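Local coordinates for uncharacterized protein (Peptoclostridium difficile, PDB 6N7M) that is of unknown function but folds into a small antiparallel helical hairpin that assembles as a two-chain unit, at residues V32-I44 against E75-P89. Numbering follows the deposited sequence.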
ATOM      1  N   VAL A  32       8.493  -7.830  -7.556  1.00 26.77           N
ATOM      2  CA  VAL A  32       7.784  -6.753  -6.805  1.00 29.85           C
ATOM      3  C   VAL A  32       7.222  -7.392  -5.542  1.00 32.54           C
ATOM      4  O   VAL A  32       6.566  -8.460  -5.664  1.00 30.51           O
ATOM      5  CB  VAL A  32       6.666  -6.094  -7.631  1.00 28.78           C
ATOM      6  CG1 VAL A  32       5.883  -5.085  -6.799  1.00 29.01           C
ATOM      7  CG2 VAL A  32       7.191  -5.453  -8.903  1.00 30.03           C
ATOM      8  N   GLU A  33       7.465  -6.755  -4.400  1.00 22.56           N
ATOM      9  CA  GLU A  33       7.004  -7.291  -3.112  1.00 29.85           C
ATOM     10  C   GLU A  33       5.485  -7.274  -3.160  1.00 22.73           C
ATOM     11  O   GLU A  33       4.949  -6.242  -3.457  1.00 19.74           O
ATOM     12  CB  GLU A  33       7.554  -6.480  -1.934  1.00 41.92           C
ATOM     13  CG  GLU A  33       7.303  -7.135  -0.586  1.00 54.21           C
ATOM     14  CD  GLU A  33       8.105  -8.406  -0.361  1.00 60.68           C
ATOM     15  OE1 GLU A  33       9.176  -8.523  -0.986  1.00 57.97           O
ATOM     16  OE2 GLU A  33       7.644  -9.289   0.414  1.00 78.57           O
ATOM     17  N   HIS A  34       4.853  -8.406  -2.926  1.00 20.78           N
ATOM     18  CA  HIS A  34       3.380  -8.412  -2.996  1.00 20.29           C
ATOM     19  C   HIS A  34       2.801  -9.199  -1.844  1.00 21.37           C
ATOM     20  O   HIS A  34       3.495  -9.963  -1.257  1.00 29.64           O
ATOM     21  CB  HIS A  34       2.901  -8.931  -4.341  1.00 22.35           C
ATOM     22  CG  HIS A  34       3.354 -10.307  -4.643  1.00 22.97           C
ATOM     23  ND1 HIS A  34       4.609 -10.585  -5.101  1.00 26.30           N
ATOM     24  CD2 HIS A  34       2.711 -11.481  -4.573  1.00 21.10           C
ATOM     25  CE1 HIS A  34       4.720 -11.867  -5.298  1.00 23.55           C
ATOM     26  NE2 HIS A  34       3.566 -12.429  -4.995  1.00 24.70           N
ATOM     27  N   TYR A  35       1.537  -8.971  -1.579  1.00 20.70           N
ATOM     28  CA  TYR A  35       0.831  -9.630  -0.462  1.00 19.13           C
ATOM     29  C   TYR A  35       0.572 -11.110  -0.717  1.00 19.03           C
ATOM     30  O   TYR A  35       0.303 -11.500  -1.879  1.00 21.65           O
ATOM     31  CB  TYR A  35      -0.548  -9.008  -0.265  1.00 18.72           C
ATOM     32  CG  TYR A  35      -0.554  -7.683   0.446  1.00 17.32           C
ATOM     33  CD1 TYR A  35      -0.468  -7.643   1.822  1.00 15.63           C
ATOM     34  CD2 TYR A  35      -0.687  -6.491  -0.245  1.00 17.04           C
ATOM     35  CE1 TYR A  35      -0.557  -6.459   2.527  1.00 18.56           C
ATOM     36  CE2 TYR A  35      -0.739  -5.291   0.442  1.00 18.82           C
ATOM     37  CZ  TYR A  35      -0.670  -5.277   1.830  1.00 19.02           C
ATOM     38  OH  TYR A  35      -0.725  -4.118   2.533  1.00 21.64           O
ATOM     39  N   THR A  36       0.539 -11.841   0.380  1.00 20.81           N
ATOM     40  CA  THR A  36       0.062 -13.248   0.364  1.00 21.15           C
ATOM     41  C   THR A  36      -1.437 -13.126   0.625  1.00 19.06           C
ATOM     42  O   THR A  36      -1.886 -12.053   1.046  1.00 16.76           O
ATOM     43  CB  THR A  36       0.713 -14.152   1.420  1.00 18.91           C
ATOM     44  OG1 THR A  36       0.309 -13.770   2.734  1.00 21.21           O
ATOM     45  CG2 THR A  36       2.227 -14.126   1.380  1.00 19.01           C
ATOM     46  N   TYR A  37      -2.177 -14.186   0.344  1.00 17.61           N
ATOM     47  CA  TYR A  37      -3.624 -14.167   0.610  1.00 15.20           C
ATOM     48  C   TYR A  37      -3.825 -13.861   2.098  1.00 18.25           C
ATOM     49  O   TYR A  37      -4.658 -12.998   2.452  1.00 15.20           O
ATOM     50  CB  TYR A  37      -4.221 -15.508   0.192  1.00 17.78           C
ATOM     51  CG  TYR A  37      -5.705 -15.561   0.405  1.00 17.55           C
ATOM     52  CD1 TYR A  37      -6.244 -15.804   1.645  1.00 19.49           C
ATOM     53  CD2 TYR A  37      -6.561 -15.278  -0.643  1.00 18.74           C
ATOM     54  CE1 TYR A  37      -7.615 -15.823   1.836  1.00 21.32           C
ATOM     55  CE2 TYR A  37      -7.937 -15.279  -0.469  1.00 20.45           C
ATOM     56  CZ  TYR A  37      -8.461 -15.549   0.777  1.00 19.83           C
ATOM     57  OH  TYR A  37      -9.809 -15.526   0.935  1.00 23.96           O
ATOM     58  N   GLU A  38      -3.086 -14.562   2.960  1.00 18.36           N
ATOM     59  CA  GLU A  38      -3.259 -14.389   4.431  1.00 21.25           C
ATOM     60  C   GLU A  38      -2.960 -12.949   4.852  1.00 18.88           C
ATOM     61  O   GLU A  38      -3.716 -12.423   5.687  1.00 18.95           O
ATOM     62  CB  GLU A  38      -2.346 -15.343   5.190  1.00 22.10           C
ATOM     63  CG  GLU A  38      -2.323 -15.149   6.692  1.00 30.85           C
ATOM     64  CD  GLU A  38      -1.649 -16.289   7.443  1.00 35.50           C
ATOM     65  OE1 GLU A  38      -1.747 -17.451   6.990  1.00 45.77           O
ATOM     66  OE2 GLU A  38      -0.996 -16.006   8.454  1.00 63.00           O
ATOM     67  N   GLU A  39      -1.870 -12.383   4.338  1.00 18.02           N
ATOM     68  CA  GLU A  39      -1.467 -11.011   4.700  1.00 19.46           C
ATOM     69  C   GLU A  39      -2.538 -10.018   4.261  1.00 17.52           C
ATOM     70  O   GLU A  39      -2.875  -9.117   5.051  1.00 18.06           O
ATOM     71  CB  GLU A  39      -0.135 -10.670   4.045  1.00 20.80           C
ATOM     72  CG  GLU A  39       1.070 -11.314   4.686  1.00 23.53           C
ATOM     73  CD  GLU A  39       2.365 -11.071   3.917  1.00 30.95           C
ATOM     74  OE1 GLU A  39       2.306 -10.676   2.693  1.00 27.87           O
ATOM     75  OE2 GLU A  39       3.434 -11.279   4.511  1.00 36.73           O
ATOM     76  N   TYR A  40      -3.072 -10.190   3.056  1.00 14.87           N
ATOM     77  CA  TYR A  40      -4.045  -9.205   2.553  1.00 16.36           C
ATOM     78  C   TYR A  40      -5.380  -9.373   3.270  1.00 16.80           C
ATOM     79  O   TYR A  40      -6.063  -8.362   3.545  1.00 14.30           O
ATOM     80  CB  TYR A  40      -4.178  -9.336   1.051  1.00 17.97           C
ATOM     81  CG  TYR A  40      -4.762  -8.120   0.396  1.00 18.24           C
ATOM     82  CD1 TYR A  40      -4.119  -6.894   0.445  1.00 17.26           C
ATOM     83  CD2 TYR A  40      -5.951  -8.198  -0.312  1.00 19.07           C
ATOM     84  CE1 TYR A  40      -4.654  -5.771  -0.153  1.00 16.21           C
ATOM     85  CE2 TYR A  40      -6.494  -7.088  -0.932  1.00 16.72           C
ATOM     86  CZ  TYR A  40      -5.840  -5.871  -0.866  1.00 20.27           C
ATOM     87  OH  TYR A  40      -6.341  -4.771  -1.495  1.00 25.92           O
ATOM     88  N   ALA A  41      -5.724 -10.615   3.585  1.00 17.51           N
ATOM     89  CA  ALA A  41      -6.972 -10.854   4.345  1.00 18.80           C
ATOM     90  C   ALA A  41      -6.838 -10.146   5.699  1.00 20.11           C
ATOM     91  O   ALA A  41      -7.812  -9.518   6.129  1.00 20.75           O
ATOM     92  CB  ALA A  41      -7.213 -12.332   4.512  1.00 15.83           C
ATOM     93  N   LYS A  42      -5.640 -10.204   6.307  1.00 19.71           N
ATOM     94  CA  LYS A  42      -5.440  -9.564   7.641  1.00 21.44           C
ATOM     95  C   LYS A  42      -5.524  -8.043   7.502  1.00 20.21           C
ATOM     96  O   LYS A  42      -6.119  -7.369   8.407  1.00 19.10           O
ATOM     97  CB  LYS A  42      -4.097  -9.951   8.244  1.00 23.43           C
ATOM     98  CG  LYS A  42      -3.922  -9.520   9.693  1.00 36.96           C
ATOM     99  CD  LYS A  42      -2.540  -9.841  10.263  1.00 39.27           C
ATOM    100  CE  LYS A  42      -2.208 -11.315  10.306  1.00 47.59           C
ATOM    101  NZ  LYS A  42      -0.810 -11.528  10.752  1.00 53.99           N
ATOM    102  N   HIS A  43      -4.925  -7.519   6.440  1.00 18.86           N
ATOM    103  CA  HIS A  43      -4.933  -6.060   6.179  1.00 17.28           C
ATOM    104  C   HIS A  43      -6.380  -5.569   6.041  1.00 20.43           C
ATOM    105  O   HIS A  43      -6.744  -4.511   6.673  1.00 19.25           O
ATOM    106  CB  HIS A  43      -4.017  -5.746   4.984  1.00 19.83           C
ATOM    107  CG  HIS A  43      -4.101  -4.340   4.533  1.00 20.13           C
ATOM    108  ND1 HIS A  43      -3.623  -3.294   5.288  1.00 25.08           N
ATOM    109  CD2 HIS A  43      -4.614  -3.796   3.417  1.00 18.56           C
ATOM    110  CE1 HIS A  43      -3.889  -2.163   4.678  1.00 24.36           C
ATOM    111  NE2 HIS A  43      -4.470  -2.446   3.527  1.00 23.17           N
ATOM    112  N   ILE A  44      -7.186  -6.315   5.293  1.00 17.67           N
ATOM    113  CA  ILE A  44      -8.617  -5.971   5.081  1.00 19.04           C
ATOM    114  C   ILE A  44      -9.347  -5.976   6.416  1.00 20.07           C
ATOM    115  O   ILE A  44     -10.138  -5.071   6.632  1.00 20.00           O
ATOM    116  CB  ILE A  44      -9.272  -6.939   4.071  1.00 21.47           C
ATOM    117  CG1 ILE A  44      -8.749  -6.670   2.654  1.00 19.39           C
ATOM    118  CG2 ILE A  44     -10.797  -6.873   4.138  1.00 18.43           C
ATOM    119  CD1 ILE A  44      -9.129  -7.729   1.653  1.00 22.07           C
ATOM    120  N   GLU A  75     -10.302  -8.164  -4.792  0.50 20.50           N
ATOM    121  CA  GLU A  75      -8.861  -8.356  -5.133  0.50 21.17           C
ATOM    122  C   GLU A  75      -8.320  -9.553  -4.343  0.50 22.06           C
ATOM    123  O   GLU A  75      -7.524 -10.309  -4.899  0.50 23.19           O
ATOM    124  CB  GLU A  75      -8.039  -7.086  -4.857  0.50 22.16           C
ATOM    125  CG  GLU A  75      -8.272  -5.946  -5.824  0.50 24.73           C
ATOM    126  CD  GLU A  75      -7.687  -4.616  -5.376  0.50 26.76           C
ATOM    127  OE1 GLU A  75      -7.841  -3.640  -6.125  0.50 35.69           O
ATOM    128  OE2 GLU A  75      -7.151  -4.532  -4.233  0.50 27.68           O
ATOM    129  N   LEU A  76      -8.734  -9.704  -3.086  1.00 20.08           N
ATOM    130  CA  LEU A  76      -8.250 -10.821  -2.241  1.00 20.06           C
ATOM    131  C   LEU A  76      -8.571 -12.143  -2.931  1.00 22.02           C
ATOM    132  O   LEU A  76      -7.711 -13.010  -2.986  1.00 19.72           O
ATOM    133  CB  LEU A  76      -8.935 -10.765  -0.874  1.00 18.07           C
ATOM    134  CG  LEU A  76      -8.603 -11.897   0.078  1.00 18.20           C
ATOM    135  CD1 LEU A  76      -7.147 -11.894   0.481  1.00 14.61           C
ATOM    136  CD2 LEU A  76      -9.503 -11.864   1.291  1.00 20.50           C
ATOM    137  N   GLU A  77      -9.807 -12.291  -3.412  0.50 21.23           N
ATOM    138  CA  GLU A  77     -10.236 -13.542  -4.084  0.50 22.64           C
ATOM    139  C   GLU A  77      -9.412 -13.714  -5.362  0.50 20.20           C
ATOM    140  O   GLU A  77      -9.076 -14.860  -5.681  0.50 21.38           O
ATOM    141  CB  GLU A  77     -11.744 -13.508  -4.343  0.50 24.68           C
ATOM    142  CG  GLU A  77     -12.293 -14.818  -4.853  0.50 26.89           C
ATOM    143  CD  GLU A  77     -12.076 -15.993  -3.920  0.50 30.29           C
ATOM    144  OE1 GLU A  77     -11.440 -15.796  -2.874  0.50 38.69           O
ATOM    145  OE2 GLU A  77     -12.532 -17.109  -4.253  0.50 36.64           O
ATOM    146  N   LYS A  78      -9.056 -12.625  -6.040  1.00 21.00           N
ATOM    147  CA  LYS A  78      -8.235 -12.737  -7.280  1.00 21.14           C
ATOM    148  C   LYS A  78      -6.827 -13.228  -6.923  1.00 20.23           C
ATOM    149  O   LYS A  78      -6.165 -13.812  -7.784  1.00 19.35           O
ATOM    150  CB  LYS A  78      -8.246 -11.445  -8.084  1.00 23.14           C
ATOM    151  CG  LYS A  78      -9.552 -11.156  -8.829  1.00 26.23           C
ATOM    152  CD  LYS A  78      -9.502  -9.804  -9.502  1.00 32.46           C
ATOM    153  CE  LYS A  78     -10.830  -9.348 -10.061  1.00 41.31           C
ATOM    154  NZ  LYS A  78     -10.783  -7.909 -10.410  1.00 39.99           N
ATOM    155  N   ILE A  79      -6.347 -12.962  -5.715  1.00 20.03           N
ATOM    156  CA  ILE A  79      -5.016 -13.504  -5.306  1.00 17.53           C
ATOM    157  C   ILE A  79      -5.096 -15.034  -5.361  1.00 16.04           C
ATOM    158  O   ILE A  79      -4.246 -15.631  -5.961  1.00 15.80           O
ATOM    159  CB  ILE A  79      -4.604 -13.022  -3.897  1.00 17.57           C
ATOM    160  CG1 ILE A  79      -4.334 -11.523  -3.851  1.00 18.42           C
ATOM    161  CG2 ILE A  79      -3.434 -13.809  -3.379  1.00 16.21           C
ATOM    162  CD1 ILE A  79      -3.977 -11.044  -2.452  1.00 21.26           C
ATOM    163  N   LYS A  80      -6.172 -15.611  -4.816  1.00 16.12           N
ATOM    164  CA  LYS A  80      -6.394 -17.068  -4.793  1.00 17.90           C
ATOM    165  C   LYS A  80      -6.726 -17.627  -6.199  1.00 20.21           C
ATOM    166  O   LYS A  80      -6.178 -18.671  -6.562  1.00 19.13           O
ATOM    167  CB  LYS A  80      -7.574 -17.331  -3.860  1.00 17.86           C
ATOM    168  CG  LYS A  80      -7.970 -18.777  -3.691  1.00 23.73           C
ATOM    169  CD  LYS A  80      -9.180 -18.951  -2.785  1.00 26.70           C
ATOM    170  CE  LYS A  80      -9.507 -20.409  -2.576  1.00 33.98           C
ATOM    171  NZ  LYS A  80     -10.708 -20.611  -1.734  1.00 36.53           N
ATOM    172  N   THR A  81      -7.640 -16.982  -6.919  1.00 21.78           N
ATOM    173  CA  THR A  81      -8.158 -17.502  -8.218  1.00 22.10           C
ATOM    174  C   THR A  81      -7.381 -17.059  -9.454  1.00 27.94           C
ATOM    175  O   THR A  81      -7.593 -17.710 -10.519  1.00 28.69           O
ATOM    176  CB  THR A  81      -9.634 -17.124  -8.411  1.00 23.77           C
ATOM    177  OG1 THR A  81      -9.709 -15.708  -8.566  1.00 25.21           O
ATOM    178  CG2 THR A  81     -10.506 -17.582  -7.266  1.00 26.69           C
ATOM    179  N   GLU A  82      -6.545 -16.031  -9.374  1.00 23.98           N
ATOM    180  CA  GLU A  82      -5.818 -15.543 -10.581  1.00 24.51           C
ATOM    181  C   GLU A  82      -4.344 -15.258 -10.270  1.00 21.00           C
ATOM    182  O   GLU A  82      -3.621 -14.828 -11.170  1.00 24.70           O
ATOM    183  CB  GLU A  82      -6.497 -14.284 -11.145  1.00 26.64           C
ATOM    184  CG  GLU A  82      -7.943 -14.521 -11.563  1.00 35.49           C
ATOM    185  CD  GLU A  82      -8.653 -13.354 -12.224  1.00 43.07           C
ATOM    186  OE1 GLU A  82      -8.097 -12.231 -12.195  1.00 46.29           O
ATOM    187  OE2 GLU A  82      -9.765 -13.576 -12.766  1.00 43.13           O
ATOM    188  N   GLY A  83      -3.895 -15.456  -9.032  1.00 23.12           N
ATOM    189  CA  GLY A  83      -2.483 -15.146  -8.717  1.00 23.24           C
ATOM    190  C   GLY A  83      -2.209 -13.655  -8.788  1.00 23.51           C
ATOM    191  O   GLY A  83      -1.054 -13.245  -9.100  1.00 25.63           O
ATOM    192  N   LEU A  84      -3.235 -12.848  -8.557  1.00 21.81           N
ATOM    193  CA  LEU A  84      -3.063 -11.368  -8.571  1.00 24.34           C
ATOM    194  C   LEU A  84      -1.956 -10.950  -7.589  1.00 18.18           C
ATOM    195  O   LEU A  84      -1.890 -11.464  -6.466  1.00 19.03           O
ATOM    196  CB  LEU A  84      -4.398 -10.687  -8.247  1.00 23.81           C
ATOM    197  CG  LEU A  84      -4.340  -9.159  -8.213  1.00 23.66           C
ATOM    198  CD1 LEU A  84      -4.046  -8.590  -9.591  1.00 28.26           C
ATOM    199  CD2 LEU A  84      -5.609  -8.560  -7.667  1.00 25.06           C
ATOM    200  N   LYS A  85      -1.022 -10.140  -8.078  1.00 22.28           N
ATOM    201  CA  LYS A  85       0.104  -9.599  -7.295  1.00 27.57           C
ATOM    202  C   LYS A  85      -0.272  -8.166  -6.884  1.00 22.58           C
ATOM    203  O   LYS A  85      -0.394  -7.299  -7.757  1.00 23.56           O
ATOM    204  CB  LYS A  85       1.395  -9.640  -8.133  1.00 37.22           C
ATOM    205  CG  LYS A  85       1.789 -11.013  -8.679  1.00 40.56           C
ATOM    206  CD  LYS A  85       2.087 -12.023  -7.610  1.00 56.48           C
ATOM    207  CE  LYS A  85       2.339 -13.419  -8.142  1.00 61.44           C
ATOM    208  NZ  LYS A  85       1.111 -14.019  -8.714  1.00 66.05           N
ATOM    209  N   ILE A  86      -0.636  -7.985  -5.621  1.00 24.18           N
ATOM    210  CA  ILE A  86      -1.007  -6.661  -5.053  1.00 20.27           C
ATOM    211  C   ILE A  86       0.251  -6.163  -4.365  1.00 21.55           C
ATOM    212  O   ILE A  86       0.681  -6.808  -3.401  1.00 18.23           O
ATOM    213  CB  ILE A  86      -2.193  -6.775  -4.079  1.00 20.49           C
ATOM    214  CG1 ILE A  86      -3.403  -7.382  -4.795  1.00 19.46           C
ATOM    215  CG2 ILE A  86      -2.520  -5.414  -3.460  1.00 18.69           C
ATOM    216  CD1 ILE A  86      -4.581  -7.616  -3.897  1.00 21.04           C
HETATM  217  N   MSE A  87       0.842  -5.093  -4.891  1.00 25.79           N
HETATM  218  CA  MSE A  87       2.103  -4.600  -4.316  1.00 20.33           C
HETATM  219  C   MSE A  87       1.953  -4.305  -2.826  1.00 20.16           C
HETATM  220  O   MSE A  87       0.970  -3.657  -2.429  1.00 22.73           O
HETATM  221  CB  MSE A  87       2.592  -3.353  -5.053  1.00 30.23           C
HETATM  222  CG  MSE A  87       3.891  -2.860  -4.484  1.00 27.28           C
HETATM  223 SE   MSE A  87       4.532  -1.399  -5.583  1.00 36.67          SE
HETATM  224  CE  MSE A  87       3.050  -0.129  -5.675  1.00 32.37           C
ATOM    225  N   LYS A  88       2.921  -4.784  -2.043  1.00 21.24           N
ATOM    226  CA  LYS A  88       2.898  -4.622  -0.564  1.00 23.45           C
ATOM    227  C   LYS A  88       3.708  -3.386  -0.200  1.00 26.11           C
ATOM    228  O   LYS A  88       4.719  -3.113  -0.842  1.00 25.48           O
ATOM    229  CB  LYS A  88       3.485  -5.880   0.088  1.00 22.83           C
ATOM    230  CG  LYS A  88       3.307  -6.033   1.578  1.00 27.08           C
ATOM    231  CD  LYS A  88       3.783  -7.370   2.090  1.00 33.42           C
ATOM    232  CE  LYS A  88       3.490  -7.582   3.557  1.00 39.18           C
ATOM    233  NZ  LYS A  88       4.184  -6.568   4.393  1.00 49.69           N
ATOM    234  N   PRO A  89       3.299  -2.596   0.816  1.00 27.26           N
ATOM    235  CA  PRO A  89       4.105  -1.453   1.231  1.00 25.40           C
ATOM    236  C   PRO A  89       5.470  -1.951   1.729  1.00 25.76           C
ATOM    237  O   PRO A  89       5.555  -3.061   2.259  1.00 26.99           O
ATOM    238  CB  PRO A  89       3.319  -0.818   2.387  1.00 26.51           C
ATOM    239  CG  PRO A  89       1.912  -1.383   2.277  1.00 28.76           C
ATOM    240  CD  PRO A  89       2.057  -2.728   1.594  1.00 30.33           C
TER
HETATM  241  O   HOH W   1      -0.765 -10.226  -3.837  1.00 22.26           O
HETATM  242  O   HOH W   2     -11.455 -14.122  -0.662  0.50 20.58           O
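Water 1 is gripped three ways between the segments: it donates to Tyr35 O and to Leu84 O and accepts from Ile86 N, 2.9 Å away. It links the two segments near the open end of an antiparallel helical hairpin, in which the 37-44 part of helix 37-51 and the 75-82 part of helix 62-82 run at 171°. The loops just before the first helix and just after the second meet in a single antiparallel beta bridge: Tyr35 N to Ile86 O (3.0 Å) and the nearly straight Lys88 N to Glu33 O (2.9 Å) make His34 and Met87 a non-hydrogen-bonded pair.

Aromatic rings then carry the packing. Tyr35 lies between Tyr40 CD1 over one face and, over the other, Lys88 CG, which stands 4.0 Å from the Tyr35 ring centroid, its chain crossing the tyrosine at about a right angle. Tyr40 in turn receives Ile86 CD1 on one face and Ile44 CG1 on the other, with Leu76 CB at its edge. Between the helices the fit becomes reciprocal knobs-into-holes: Leu76 sits among Tyr37, Tyr40, Ala41 and Ile44, while Tyr37, whose CG anti to the backbone N (chi1 -179°) carries the ring across to helix 62-82, sits among Leu76, Glu77, Ile79 and Lys80. Leu76 CD1 makes a CH-pi contact, 3.7 Å from the Tyr37 ring centroid. Water 2 joins Tyr37 OH to Glu77 OE1. A capping box of Thr36 and Glu39 starts the first helix.

Thr68 OG1 of the second subunit accepts from Glu33 N, and Met72 of that subunit packs on Met87. Beside the bridge, His34 ND1 donates in its ring plane to Val32 O, 2.9 Å away.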